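PDB 5KHO: Ras-interacting protein 1 from Homo sapiens, which binds small GTPases and regulates their signalling in endothelial cells, supporting cell adhesion, morphogenesis and the formation of blood vessel tubes. Local coordinates for residues F22-A27 and R122-G127; E95-L100 and E129-L134; R44-E49 and F73-A78; V18-G23 and A30-V35. All blocks are in the same frame, centred on the assembly; numbering follows the deposited sequence.

Contact 1 (F22-A27 and R122-G127)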
loop_
_atom_site.group_PDB
_atom_site.type_symbol
_atom_site.label_atom_id
_atom_site.label_comp_id
_atom_site.label_asym_id
_atom_site.label_seq_id
_atom_site.Cartn_x
_atom_site.Cartn_y
_atom_site.Cartn_z
ATOM N N PHE B 22 3.903 15.023 -7.574
ATOM C CA PHE B 22 3.046 16.188 -7.310
ATOM C C PHE B 22 3.785 17.261 -6.546
ATOM O O PHE B 22 4.417 16.993 -5.524
ATOM C CB PHE B 22 1.734 15.803 -6.614
ATOM C CG PHE B 22 0.724 15.179 -7.533
ATOM C CD1 PHE B 22 0.923 13.886 -8.060
ATOM C CD2 PHE B 22 -0.429 15.876 -7.893
ATOM C CE1 PHE B 22 -0.010 13.312 -8.923
ATOM C CE2 PHE B 22 -1.372 15.296 -8.751
ATOM C CZ PHE B 22 -1.163 14.014 -9.263
ATOM N N GLY B 23 3.723 18.475 -7.082
ATOM C CA GLY B 23 4.362 19.641 -6.472
ATOM C C GLY B 23 3.342 20.434 -5.697
ATOM O O GLY B 23 2.979 21.552 -6.096
ATOM N N ALA B 24 2.870 19.822 -4.603
ATOM C CA ALA B 24 1.933 20.423 -3.651
ATOM C C ALA B 24 2.547 21.719 -3.109
ATOM O O ALA B 24 3.249 21.712 -2.091
ATOM C CB ALA B 24 1.602 19.435 -2.528
ATOM N N GLY B 25 2.301 22.806 -3.849
ATOM C CA GLY B 25 2.875 24.127 -3.593
ATOM C C GLY B 25 4.394 24.216 -3.585
ATOM O O GLY B 25 5.025 24.063 -2.535
ATOM N N LEU B 26 4.983 24.449 -4.755
ATOM C CA LEU B 26 6.393 24.853 -4.860
ATOM C C LEU B 26 6.492 26.009 -5.847
ATOM O O LEU B 26 7.108 27.040 -5.560
ATOM C CB LEU B 26 7.301 23.694 -5.298
ATOM C CG LEU B 26 7.386 22.365 -4.537
ATOM C CD1 LEU B 26 8.176 21.354 -5.363
ATOM C CD2 LEU B 26 7.990 22.524 -3.146
ATOM N N ALA B 27 5.876 25.817 -7.007
ATOM C CA ALA B 27 5.709 26.850 -8.001
ATOM C C ALA B 27 4.207 27.006 -8.240
ATOM O O ALA B 27 3.504 26.012 -8.446
ATOM C CB ALA B 27 6.441 26.465 -9.279
ATOM N N ARG B 122 -0.929 9.414 -4.405
ATOM C CA ARG B 122 -0.026 10.092 -5.327
ATOM C C ARG B 122 1.359 10.278 -4.707
ATOM O O ARG B 122 1.487 10.296 -3.480
ATOM C CB ARG B 122 -0.608 11.443 -5.771
ATOM C CG ARG B 122 -0.576 12.547 -4.723
ATOM C CD ARG B 122 -1.422 13.733 -5.134
ATOM N NE ARG B 122 -1.217 14.869 -4.234
ATOM C CZ ARG B 122 -1.796 16.063 -4.363
ATOM N NH1 ARG B 122 -1.518 17.020 -3.490
ATOM N NH2 ARG B 122 -2.651 16.315 -5.350
ATOM N N PHE B 123 2.380 10.405 -5.558
ATOM C CA PHE B 123 3.714 10.786 -5.119
ATOM C C PHE B 123 3.801 12.300 -4.977
ATOM O O PHE B 123 3.350 13.030 -5.852
ATOM C CB PHE B 123 4.786 10.301 -6.093
ATOM C CG PHE B 123 5.235 8.889 -5.859
ATOM C CD1 PHE B 123 5.820 8.515 -4.652
ATOM C CD2 PHE B 123 5.099 7.930 -6.865
ATOM C CE1 PHE B 123 6.235 7.205 -4.447
ATOM C CE2 PHE B 123 5.516 6.622 -6.668
ATOM C CZ PHE B 123 6.085 6.258 -5.458
ATOM N N GLU B 124 4.379 12.762 -3.869
ATOM C CA GLU B 124 4.561 14.193 -3.608
ATOM C C GLU B 124 6.039 14.569 -3.437
ATOM O O GLU B 124 6.841 13.774 -2.922
ATOM C CB GLU B 124 3.735 14.636 -2.394
ATOM C CG GLU B 124 2.227 14.719 -2.653
ATOM C CD GLU B 124 1.396 15.153 -1.439
ATOM O OE1 GLU B 124 1.853 15.024 -0.278
ATOM O OE2 GLU B 124 0.254 15.618 -1.646
ATOM N N LEU B 125 6.397 15.767 -3.905
ATOM C CA LEU B 125 7.714 16.326 -3.631
ATOM C C LEU B 125 7.575 17.363 -2.534
ATOM O O LEU B 125 6.855 18.352 -2.698
ATOM C CB LEU B 125 8.308 16.980 -4.868
ATOM C CG LEU B 125 9.811 16.879 -5.157
ATOM C CD1 LEU B 125 10.282 18.211 -5.720
ATOM C CD2 LEU B 125 10.673 16.454 -3.976
ATOM N N ARG B 126 8.245 17.126 -1.412
ATOM C CA ARG B 126 8.146 18.014 -0.253
ATOM C C ARG B 126 9.495 18.336 0.377
ATOM O O ARG B 126 10.457 17.566 0.238
ATOM C CB ARG B 126 7.226 17.406 0.807
ATOM C CG ARG B 126 5.741 17.510 0.499
ATOM C CD ARG B 126 4.953 16.925 1.651
ATOM N NE ARG B 126 3.547 16.734 1.321
ATOM C CZ ARG B 126 2.601 17.651 1.490
ATOM N NH1 ARG B 126 2.895 18.854 1.976
ATOM N NH2 ARG B 126 1.350 17.360 1.161
ATOM N N GLY B 127 9.564 19.477 1.065
ATOM C CA GLY B 127 10.674 19.748 1.968
ATOM C C GLY B 127 10.744 18.629 2.994
ATOM O O GLY B 127 9.714 18.250 3.570
#

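Contact 2 (E95-L100 and E129-L134)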
loop_
_atom_site.group_PDB
_atom_site.type_symbol
_atom_site.label_atom_id
_atom_site.label_comp_id
_atom_site.label_asym_id
_atom_site.label_seq_id
_atom_site.Cartn_x
_atom_site.Cartn_y
_atom_site.Cartn_z
ATOM N N GLU B 95 -4.007 12.903 3.830
ATOM C CA GLU B 95 -4.310 12.524 5.226
ATOM C C GLU B 95 -3.152 11.833 5.983
ATOM O O GLU B 95 -3.054 11.945 7.205
ATOM C CB GLU B 95 -5.577 11.663 5.287
ATOM N N HIS B 96 -2.307 11.110 5.253
ATOM C CA HIS B 96 -1.088 10.506 5.791
ATOM C C HIS B 96 -0.078 10.430 4.664
ATOM O O HIS B 96 -0.455 10.337 3.502
ATOM C CB HIS B 96 -1.363 9.103 6.365
ATOM C CG HIS B 96 -0.141 8.405 6.891
ATOM N ND1 HIS B 96 0.522 8.812 8.030
ATOM C CD2 HIS B 96 0.541 7.330 6.427
ATOM C CE1 HIS B 96 1.564 8.025 8.240
ATOM N NE2 HIS B 96 1.596 7.115 7.283
ATOM N N LEU B 97 1.205 10.492 5.005
ATOM C CA LEU B 97 2.265 10.269 4.021
ATOM C C LEU B 97 3.426 9.456 4.584
ATOM O O LEU B 97 3.525 9.250 5.790
ATOM C CB LEU B 97 2.752 11.599 3.416
ATOM C CG LEU B 97 3.452 12.675 4.254
ATOM C CD1 LEU B 97 4.903 12.322 4.563
ATOM C CD2 LEU B 97 3.394 13.982 3.490
ATOM N N ARG B 98 4.308 9.016 3.694
ATOM C CA ARG B 98 5.500 8.282 4.074
ATOM C C ARG B 98 6.667 8.772 3.242
ATOM O O ARG B 98 6.557 8.865 2.022
ATOM C CB ARG B 98 5.277 6.799 3.837
ATOM C CG ARG B 98 6.398 5.917 4.314
ATOM C CD ARG B 98 6.136 4.483 3.899
ATOM N NE ARG B 98 7.378 3.886 3.429
ATOM C CZ ARG B 98 7.674 3.669 2.157
ATOM N NH1 ARG B 98 6.808 3.956 1.205
ATOM N NH2 ARG B 98 8.839 3.146 1.841
ATOM N N VAL B 99 7.781 9.080 3.902
ATOM C CA VAL B 99 8.990 9.508 3.204
ATOM C C VAL B 99 9.766 8.276 2.792
ATOM O O VAL B 99 10.235 7.522 3.642
ATOM C CB VAL B 99 9.874 10.425 4.079
ATOM C CG1 VAL B 99 11.148 10.832 3.340
ATOM C CG2 VAL B 99 9.089 11.654 4.517
ATOM N N LEU B 100 9.886 8.073 1.489
ATOM C CA LEU B 100 10.752 7.029 0.954
ATOM C C LEU B 100 12.194 7.268 1.380
ATOM O O LEU B 100 12.655 8.414 1.395
ATOM C CB LEU B 100 10.665 6.995 -0.578
ATOM C CG LEU B 100 9.547 6.186 -1.266
ATOM C CD1 LEU B 100 8.144 6.663 -0.907
ATOM C CD2 LEU B 100 9.736 6.185 -2.781
ATOM N N GLU B 129 11.840 18.353 6.094
ATOM C CA GLU B 129 11.287 18.671 7.419
ATOM C C GLU B 129 9.743 18.752 7.517
ATOM O O GLU B 129 9.155 18.186 8.441
ATOM C CB GLU B 129 11.971 19.891 8.036
ATOM C CG GLU B 129 13.268 19.533 8.742
ATOM C CD GLU B 129 13.191 18.228 9.538
ATOM O OE1 GLU B 129 12.262 18.048 10.369
ATOM O OE2 GLU B 129 14.080 17.378 9.325
ATOM N N GLU B 130 9.109 19.445 6.571
ATOM C CA GLU B 130 7.656 19.398 6.391
ATOM C C GLU B 130 7.149 17.940 6.381
ATOM O O GLU B 130 6.192 17.596 7.093
ATOM C CB GLU B 130 7.285 20.108 5.086
ATOM C CG GLU B 130 5.809 20.453 4.915
ATOM C CD GLU B 130 5.449 20.915 3.500
ATOM O OE1 GLU B 130 4.236 21.003 3.203
ATOM O OE2 GLU B 130 6.358 21.189 2.674
ATOM N N ALA B 131 7.845 17.098 5.611
ATOM C CA ALA B 131 7.470 15.712 5.354
ATOM C C ALA B 131 7.610 14.795 6.570
ATOM O O ALA B 131 6.685 14.033 6.887
ATOM C CB ALA B 131 8.275 15.177 4.182
ATOM N N ARG B 132 8.770 14.875 7.234
ATOM C CA ARG B 132 9.074 14.112 8.452
ATOM C C ARG B 132 8.090 14.454 9.585
ATOM O O ARG B 132 7.734 13.577 10.369
ATOM C CB ARG B 132 10.558 14.292 8.829
ATOM C CG ARG B 132 10.943 14.025 10.286
ATOM C CD ARG B 132 12.437 13.793 10.505
ATOM N NE ARG B 132 13.309 14.698 9.747
ATOM C CZ ARG B 132 14.286 14.301 8.930
ATOM N NH1 ARG B 132 15.027 15.201 8.280
ATOM N NH2 ARG B 132 14.540 13.006 8.767
ATOM N N ARG B 133 7.624 15.707 9.621
ATOM C CA ARG B 133 6.553 16.148 10.538
ATOM C C ARG B 133 5.225 15.480 10.230
ATOM O O ARG B 133 4.643 14.840 11.112
ATOM C CB ARG B 133 6.383 17.678 10.539
ATOM C CG ARG B 133 5.172 18.188 11.322
ATOM C CD ARG B 133 5.118 19.710 11.408
ATOM N NE ARG B 133 4.763 20.359 10.144
ATOM C CZ ARG B 133 3.516 20.599 9.734
ATOM N NH1 ARG B 133 2.479 20.237 10.486
ATOM N NH2 ARG B 133 3.298 21.195 8.562
ATOM N N LEU B 134 4.751 15.636 8.989
ATOM C CA LEU B 134 3.474 15.037 8.549
ATOM C C LEU B 134 3.472 13.514 8.629
ATOM O O LEU B 134 2.432 12.923 8.904
ATOM C CB LEU B 134 3.082 15.493 7.140
ATOM C CG LEU B 134 2.898 16.997 6.879
ATOM C CD1 LEU B 134 2.925 17.281 5.382
ATOM C CD2 LEU B 134 1.639 17.565 7.528
#

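Contact 3 (R44-E49 and F73-A78)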
loop_
_atom_site.group_PDB
_atom_site.type_symbol
_atom_site.label_atom_id
_atom_site.label_comp_id
_atom_site.label_asym_id
_atom_site.label_seq_id
_atom_site.Cartn_x
_atom_site.Cartn_y
_atom_site.Cartn_z
ATOM N N ARG B 44 16.324 8.956 -4.482
ATOM C CA ARG B 44 17.232 10.119 -4.515
ATOM C C ARG B 44 17.486 10.602 -5.947
ATOM O O ARG B 44 17.513 11.814 -6.203
ATOM C CB ARG B 44 18.556 9.834 -3.792
ATOM C CG ARG B 44 19.173 11.067 -3.133
ATOM C CD ARG B 44 20.687 11.088 -3.259
ATOM N NE ARG B 44 21.297 12.188 -2.507
ATOM C CZ ARG B 44 22.507 12.702 -2.745
ATOM N NH1 ARG B 44 23.267 12.236 -3.732
ATOM N NH2 ARG B 44 22.965 13.699 -1.995
ATOM N N GLU B 45 17.654 9.650 -6.866
ATOM C CA GLU B 45 17.721 9.939 -8.293
ATOM C C GLU B 45 16.496 10.713 -8.775
ATOM O O GLU B 45 16.632 11.669 -9.542
ATOM C CB GLU B 45 17.863 8.655 -9.104
ATOM C CG GLU B 45 19.285 8.137 -9.228
ATOM C CD GLU B 45 19.359 6.732 -9.805
ATOM O OE1 GLU B 45 18.329 6.208 -10.296
ATOM O OE2 GLU B 45 20.460 6.141 -9.767
ATOM N N LEU B 46 15.312 10.312 -8.319
ATOM C CA LEU B 46 14.078 10.963 -8.754
ATOM C C LEU B 46 13.828 12.311 -8.083
ATOM O O LEU B 46 13.224 13.186 -8.698
ATOM C CB LEU B 46 12.864 10.032 -8.631
ATOM C CG LEU B 46 12.865 8.707 -9.409
ATOM C CD1 LEU B 46 11.481 8.103 -9.300
ATOM C CD2 LEU B 46 13.262 8.831 -10.878
ATOM N N VAL B 47 14.299 12.479 -6.844
ATOM C CA VAL B 47 14.241 13.778 -6.153
ATOM C C VAL B 47 15.085 14.794 -6.932
ATOM O O VAL B 47 14.635 15.923 -7.190
ATOM C CB VAL B 47 14.652 13.681 -4.656
ATOM C CG1 VAL B 47 14.780 15.053 -4.012
ATOM C CG2 VAL B 47 13.633 12.872 -3.867
ATOM N N ALA B 48 16.280 14.362 -7.336
ATOM C CA ALA B 48 17.184 15.171 -8.158
ATOM C C ALA B 48 16.589 15.624 -9.506
ATOM O O ALA B 48 16.704 16.803 -9.844
ATOM C CB ALA B 48 18.508 14.449 -8.358
ATOM N N GLU B 49 15.945 14.711 -10.245
ATOM C CA GLU B 49 15.301 15.046 -11.532
ATOM C C GLU B 49 14.032 15.871 -11.354
ATOM O O GLU B 49 13.710 16.691 -12.218
ATOM C CB GLU B 49 14.985 13.800 -12.371
ATOM C CG GLU B 49 14.819 14.091 -13.866
ATOM C CD GLU B 49 14.153 12.968 -14.654
ATOM O OE1 GLU B 49 14.550 11.790 -14.503
ATOM O OE2 GLU B 49 13.236 13.264 -15.453
ATOM N N PHE B 73 15.063 17.867 0.380
ATOM C CA PHE B 73 13.770 17.440 -0.175
ATOM C C PHE B 73 13.523 15.930 -0.115
ATOM O O PHE B 73 14.465 15.127 -0.099
ATOM C CB PHE B 73 13.596 17.956 -1.602
ATOM C CG PHE B 73 13.337 19.428 -1.682
ATOM C CD1 PHE B 73 12.040 19.928 -1.565
ATOM C CD2 PHE B 73 14.388 20.326 -1.870
ATOM C CE1 PHE B 73 11.798 21.293 -1.635
ATOM C CE2 PHE B 73 14.150 21.692 -1.945
ATOM C CZ PHE B 73 12.856 22.176 -1.823
ATOM N N ALA B 74 12.239 15.571 -0.109
ATOM C CA ALA B 74 11.776 14.207 0.140
ATOM C C ALA B 74 10.753 13.735 -0.890
ATOM O O ALA B 74 9.860 14.483 -1.291
ATOM C CB ALA B 74 11.179 14.120 1.537
ATOM N N LEU B 75 10.888 12.485 -1.312
ATOM C CA LEU B 75 9.856 11.866 -2.128
ATOM C C LEU B 75 8.882 11.108 -1.230
ATOM O O LEU B 75 9.283 10.243 -0.443
ATOM C CB LEU B 75 10.456 10.971 -3.222
ATOM C CG LEU B 75 9.543 10.453 -4.346
ATOM C CD1 LEU B 75 8.720 11.555 -5.008
ATOM C CD2 LEU B 75 10.385 9.725 -5.378
ATOM N N CYS B 76 7.603 11.443 -1.365
ATOM C CA CYS B 76 6.589 10.988 -0.434
ATOM C C CYS B 76 5.490 10.166 -1.087
ATOM O O CYS B 76 4.941 10.564 -2.115
ATOM C CB CYS B 76 5.988 12.179 0.308
ATOM S SG CYS B 76 7.230 13.164 1.172
ATOM N N ASP B 77 5.193 9.017 -0.472
ATOM C CA ASP B 77 4.040 8.194 -0.804
ATOM C C ASP B 77 2.874 8.720 0.022
ATOM O O ASP B 77 2.750 8.412 1.210
ATOM C CB ASP B 77 4.341 6.716 -0.503
ATOM C CG ASP B 77 3.349 5.739 -1.170
ATOM O OD1 ASP B 77 2.306 6.144 -1.751
ATOM O OD2 ASP B 77 3.624 4.528 -1.101
ATOM N N ALA B 78 2.039 9.539 -0.606
ATOM C CA ALA B 78 0.912 10.198 0.075
ATOM C C ALA B 78 -0.420 9.475 -0.126
ATOM O O ALA B 78 -0.608 8.768 -1.127
ATOM C CB ALA B 78 0.798 11.644 -0.379
#

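Contact 4 (V18-G23 and A30-V35)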
loop_
_atom_site.group_PDB
_atom_site.type_symbol
_atom_site.label_atom_id
_atom_site.label_comp_id
_atom_site.label_asym_id
_atom_site.label_seq_id
_atom_site.Cartn_x
_atom_site.Cartn_y
_atom_site.Cartn_z
ATOM N N VAL B 18 6.037 5.852 -16.164
ATOM C CA VAL B 18 6.122 7.255 -15.753
ATOM C C VAL B 18 5.453 7.460 -14.395
ATOM O O VAL B 18 4.445 6.816 -14.088
ATOM C CB VAL B 18 5.600 8.251 -16.832
ATOM C CG1 VAL B 18 6.382 8.081 -18.128
ATOM C CG2 VAL B 18 4.104 8.103 -17.097
ATOM N N LEU B 19 6.036 8.338 -13.582
ATOM C CA LEU B 19 5.479 8.661 -12.275
ATOM C C LEU B 19 5.192 10.146 -12.194
ATOM O O LEU B 19 6.107 10.948 -12.367
ATOM C CB LEU B 19 6.442 8.260 -11.154
ATOM C CG LEU B 19 7.063 6.861 -11.100
ATOM C CD1 LEU B 19 8.079 6.809 -9.968
ATOM C CD2 LEU B 19 6.024 5.759 -10.932
ATOM N N LYS B 20 3.921 10.498 -11.955
ATOM C CA LYS B 20 3.527 11.873 -11.600
ATOM C C LYS B 20 4.081 12.221 -10.209
ATOM O O LYS B 20 3.721 11.580 -9.230
ATOM C CB LYS B 20 1.999 12.076 -11.592
ATOM C CG LYS B 20 1.137 11.092 -12.365
ATOM C CD LYS B 20 0.707 11.629 -13.709
ATOM C CE LYS B 20 -0.476 10.859 -14.268
ATOM N NZ LYS B 20 -1.776 11.422 -13.802
ATOM N N ILE B 21 4.968 13.212 -10.141
ATOM C CA ILE B 21 5.510 13.728 -8.876
ATOM C C ILE B 21 4.771 15.032 -8.586
ATOM O O ILE B 21 4.970 16.029 -9.295
ATOM C CB ILE B 21 7.054 13.955 -8.946
ATOM C CG1 ILE B 21 7.836 12.671 -8.689
ATOM C CG2 ILE B 21 7.538 14.887 -7.852
ATOM C CD1 ILE B 21 7.719 11.600 -9.745
ATOM N N PHE B 22 3.903 15.023 -7.574
ATOM C CA PHE B 22 3.046 16.188 -7.310
ATOM C C PHE B 22 3.785 17.261 -6.546
ATOM O O PHE B 22 4.417 16.993 -5.524
ATOM C CB PHE B 22 1.734 15.803 -6.614
ATOM C CG PHE B 22 0.724 15.179 -7.533
ATOM C CD1 PHE B 22 0.923 13.886 -8.060
ATOM C CD2 PHE B 22 -0.429 15.876 -7.893
ATOM C CE1 PHE B 22 -0.010 13.312 -8.923
ATOM C CE2 PHE B 22 -1.372 15.296 -8.751
ATOM C CZ PHE B 22 -1.163 14.014 -9.263
ATOM N N GLY B 23 3.723 18.475 -7.082
ATOM C CA GLY B 23 4.362 19.641 -6.472
ATOM C C GLY B 23 3.342 20.434 -5.697
ATOM O O GLY B 23 2.979 21.552 -6.096
ATOM N N ALA B 30 1.600 24.831 -10.812
ATOM C CA ALA B 30 2.046 23.460 -11.072
ATOM C C ALA B 30 1.354 22.412 -10.205
ATOM O O ALA B 30 1.560 22.352 -8.992
ATOM C CB ALA B 30 3.562 23.356 -10.931
ATOM N N ASN B 31 0.540 21.583 -10.856
ATOM C CA ASN B 31 -0.139 20.458 -10.218
ATOM C C ASN B 31 0.808 19.272 -10.057
ATOM O O ASN B 31 1.052 18.809 -8.938
ATOM C CB ASN B 31 -1.389 20.068 -11.016
ATOM C CG ASN B 31 -2.143 18.909 -10.401
ATOM O OD1 ASN B 31 -2.581 17.999 -11.111
ATOM N ND2 ASN B 31 -2.307 18.936 -9.076
ATOM N N TYR B 32 1.319 18.770 -11.175
ATOM C CA TYR B 32 2.389 17.780 -11.142
ATOM C C TYR B 32 3.304 17.919 -12.348
ATOM O O TYR B 32 2.895 18.419 -13.399
ATOM C CB TYR B 32 1.832 16.353 -11.042
ATOM C CG TYR B 32 1.036 15.883 -12.241
ATOM C CD1 TYR B 32 1.678 15.341 -13.373
ATOM C CD2 TYR B 32 -0.362 15.947 -12.239
ATOM C CE1 TYR B 32 0.945 14.907 -14.471
ATOM C CE2 TYR B 32 -1.110 15.499 -13.327
ATOM C CZ TYR B 32 -0.458 14.980 -14.439
ATOM O OH TYR B 32 -1.201 14.550 -15.521
ATOM N N LYS B 33 4.550 17.497 -12.165
ATOM C CA LYS B 33 5.483 17.266 -13.257
ATOM C C LYS B 33 5.949 15.819 -13.103
ATOM O O LYS B 33 6.173 15.349 -11.982
ATOM C CB LYS B 33 6.654 18.248 -13.190
ATOM C CG LYS B 33 6.244 19.676 -12.859
ATOM C CD LYS B 33 7.143 20.753 -13.435
ATOM C CE LYS B 33 6.710 22.096 -12.869
ATOM N NZ LYS B 33 7.181 23.286 -13.632
ATOM N N SER B 34 6.069 15.097 -14.209
ATOM C CA SER B 34 6.332 13.664 -14.128
ATOM C C SER B 34 7.668 13.227 -14.723
ATOM O O SER B 34 8.095 13.736 -15.752
ATOM C CB SER B 34 5.170 12.870 -14.727
ATOM O OG SER B 34 5.117 12.993 -16.126
ATOM N N VAL B 35 8.313 12.281 -14.053
ATOM C CA VAL B 35 9.614 11.757 -14.467
ATOM C C VAL B 35 9.524 10.301 -14.966
ATOM O O VAL B 35 8.575 9.570 -14.631
ATOM C CB VAL B 35 10.673 11.885 -13.337
ATOM C CG1 VAL B 35 10.960 13.340 -13.018
ATOM C CG2 VAL B 35 10.241 11.158 -12.072
#

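Contact 1 (F22-A27 and R122-G127)
The parallel pairing of strands 18-22 and 120-127 in the ubiquitin-like sheet of the Ras-associating domain brings Phe22 beside Glu124, and the chain after Phe22 then leaves the sheet as the turn of the first hairpin. Two backbone bonds hold the pair, both nearly straight: Phe22 N donates to Phe123 O at 2.7 Å, and Leu125 N to Phe22 O at 2.8 Å. Beyond the backbone, the Phe22 ring lies under the side chain of Arg122. Arg122 CD sits over the middle of one ring face, 3.6 Å from the ring centroid, a CH-pi contact, while Arg122 NH2 comes to 3.4 Å from Phe22 CD2, with the guanidinium only 21° from the plane of the ring. Arg122 reaches this place because CG stands between the backbone N and the carbonyl carbon (chi1 74°) and the chain then runs extended to NE. The guanidinium is also held in a salt bridge by Glu124, whose OE2 takes both Arg122 NE and Arg122 NH1, the latter at 2.9 Å. The other oxygen, Glu124 OE1, takes Arg126 NE and Arg126 NH2 from above the carboxylate plane in a second salt bridge, so one carboxylate links two arginines. Ala24 CB lies over a face of the Arg126 guanidinium, and Leu26 CD1 meets Leu125 CD1 at 3.8 Å where the turn folds back. On its other edge strand 120-127 pairs with strand 73-80; Leu125 packs on helix 43-54, Phe123 on helix 106-112, and Arg126 NH1 forms a salt bridge with Glu130 OE1 of helix 128-136.

Contact 2 (E95-L100 and E129-L134)
Leu97 lays its two methyl groups against successive turns of helix 128-136. Its CD2 meets Leu134 CD1 at 3.8 Å and lies 4.0 Å from Leu134 CB, the two side chains crossing at a slant. The other branch turns to the helix backbone, Leu97 CD1 lying 3.4 Å from Ala131 O and, more loosely, 4.4 Å from Ala131 CB. A chi1 of 65° tucks CG of Leu97 in over its own backbone, flanked by N and C, and with chi2 at 76° points the fork at the helix. Two residues along the strand, Val99 repeats the approach with one branch: its CG2 touches Ala131 CB at 3.6 Å and reaches 4.2 Å from Arg132 N. The small side chain of Ala131 lets the helix come near the strand here, with segment axes 7.8 Å apart and an angle of 123° between their directions. No hydrogen bond spans the contact. On the outer side of the helix, Arg132 grips Glu129 OE2 side-on through NE and NH1. Around the apolar patch, Arg126 packs on both Leu97 and Leu134, and Ala131 also touches Cys76 of the adjoining strand. Strand 96-99 is outermost on this side of the sheet within the chain, and the last modelled helix covers this region of the ubiquitin-like sheet on the face away from helix 43-54, probably an addition to the basic fold, whose main helix covers the other face.

Contact 3 (R44-E49 and F73-A78)
Val47 makes the largest single contribution, its two methyl groups dividing between alternate residues of strand 73-80, Phe73 and Leu75, that face the helix. The CG2 branch comes to 3.8 Å from Leu75 CB, and the side chains run alongside one another, pointing in opposite senses. The CG1 branch turns to Phe73, lying 4.0 Å from Phe73 CB and 3.9 Å from Phe73 O, with the side chains set roughly perpendicular. That split follows from chi1 of 172°, which sets CG1 opposite the backbone N and leaves CG2 opposite the carbonyl carbon. Beyond CB the Phe73 ring turns off from the helix. One residue before Val47, Leu46 CB adds a looser contact at 4.1 Å to Leu75 CD2. All of these meetings are between carbon atoms or with a carbonyl, and no hydrogen bond crosses from helix to strand. The helix lies across the strand, with segment axes 8.2 Å apart at closest and 113° between their directions, as expected of the ubiquitin-like fold of Ras-associating domains, in which the main helix rests on one face of a mixed sheet. In the next shell, Pro106 of helix 106-112 covers both Leu46 and Leu75, while Val35 packs on Leu46 and Val70 on Val47. Strand 73-80 is itself fixed on its two edges by backbone bonds, Ala74 with Arg126 and Cys76 with Glu124 on one, Leu75 with Leu100 and Asp77 with Arg98 on the other. At the segment's N-terminal end, Arg44 NH2 forms a salt bridge with Asp71 OD1.

Contact 4 (V18-G23 and A30-V35)
Backbone hydrogen bonds join Leu19 to Val35 and Ile21 to Lys33 in both directions, the straightest being Leu19 N to Val35 O at 3.0 Å and 174°. A longer bond of 3.3 Å from Gly23 N to Asn31 O continues the ladder toward the turn. Leu19-Val35 and Ile21-Lys33 are the hydrogen-bonded pairs; Lys20-Ser34 and Phe22-Tyr32 are the non-hydrogen-bonded ones. Together they make the antiparallel beta hairpin that opens the ubiquitin-like fold of this Ras-associating domain. Aromatic contacts gather on the face that carries Lys20, Phe22 and Tyr32. Tyr32 CB stands over the middle of the Phe22 ring, 3.8 Å from its centroid, and the two rings meet obliquely with planes at 46°. Lys20, bent at chi2 (-100°), folds over a Tyr32 ring face, its CD coming to 3.4 Å from Tyr32 CE1. Aliphatic packing takes the other face, where Ile21 CD1 touches Val35 CG2 at 3.5 Å. Polar bonds lead outward to a chain of another protein: Tyr32 OH bonds an acidic side chain there and Ser34 OG its backbone, while Ala30, Tyr32 and Lys33 pair antiparallel with one of its strands, extending the sheet from one protein into the other, consistent with how Ras-associating domains bind GTPases.

Overall arrangement
All four contacts build on one mixed sheet. Contact 3 lies nearest the centre of the chain and is buried and almost wholly apolar, with no hydrogen bond; contact 2 is a similar helix-on-strand contact on the sheet's other face, only partly buried and with charged residues at its outer side. Contact 4 is a hairpin pairing, contact 1 a parallel bridge at the end of strand 18-22 and the loop after it; they share Phe22 and Gly23 and combine backbone bonds with side-chain contacts, an arginine-glutamate network in contact 1, aromatic and lysine packing in contact 4. Strand 120-127 ties contact 1 to contact 3, whereas contacts 2 and 4, with centres about 17 Å apart, do not touch.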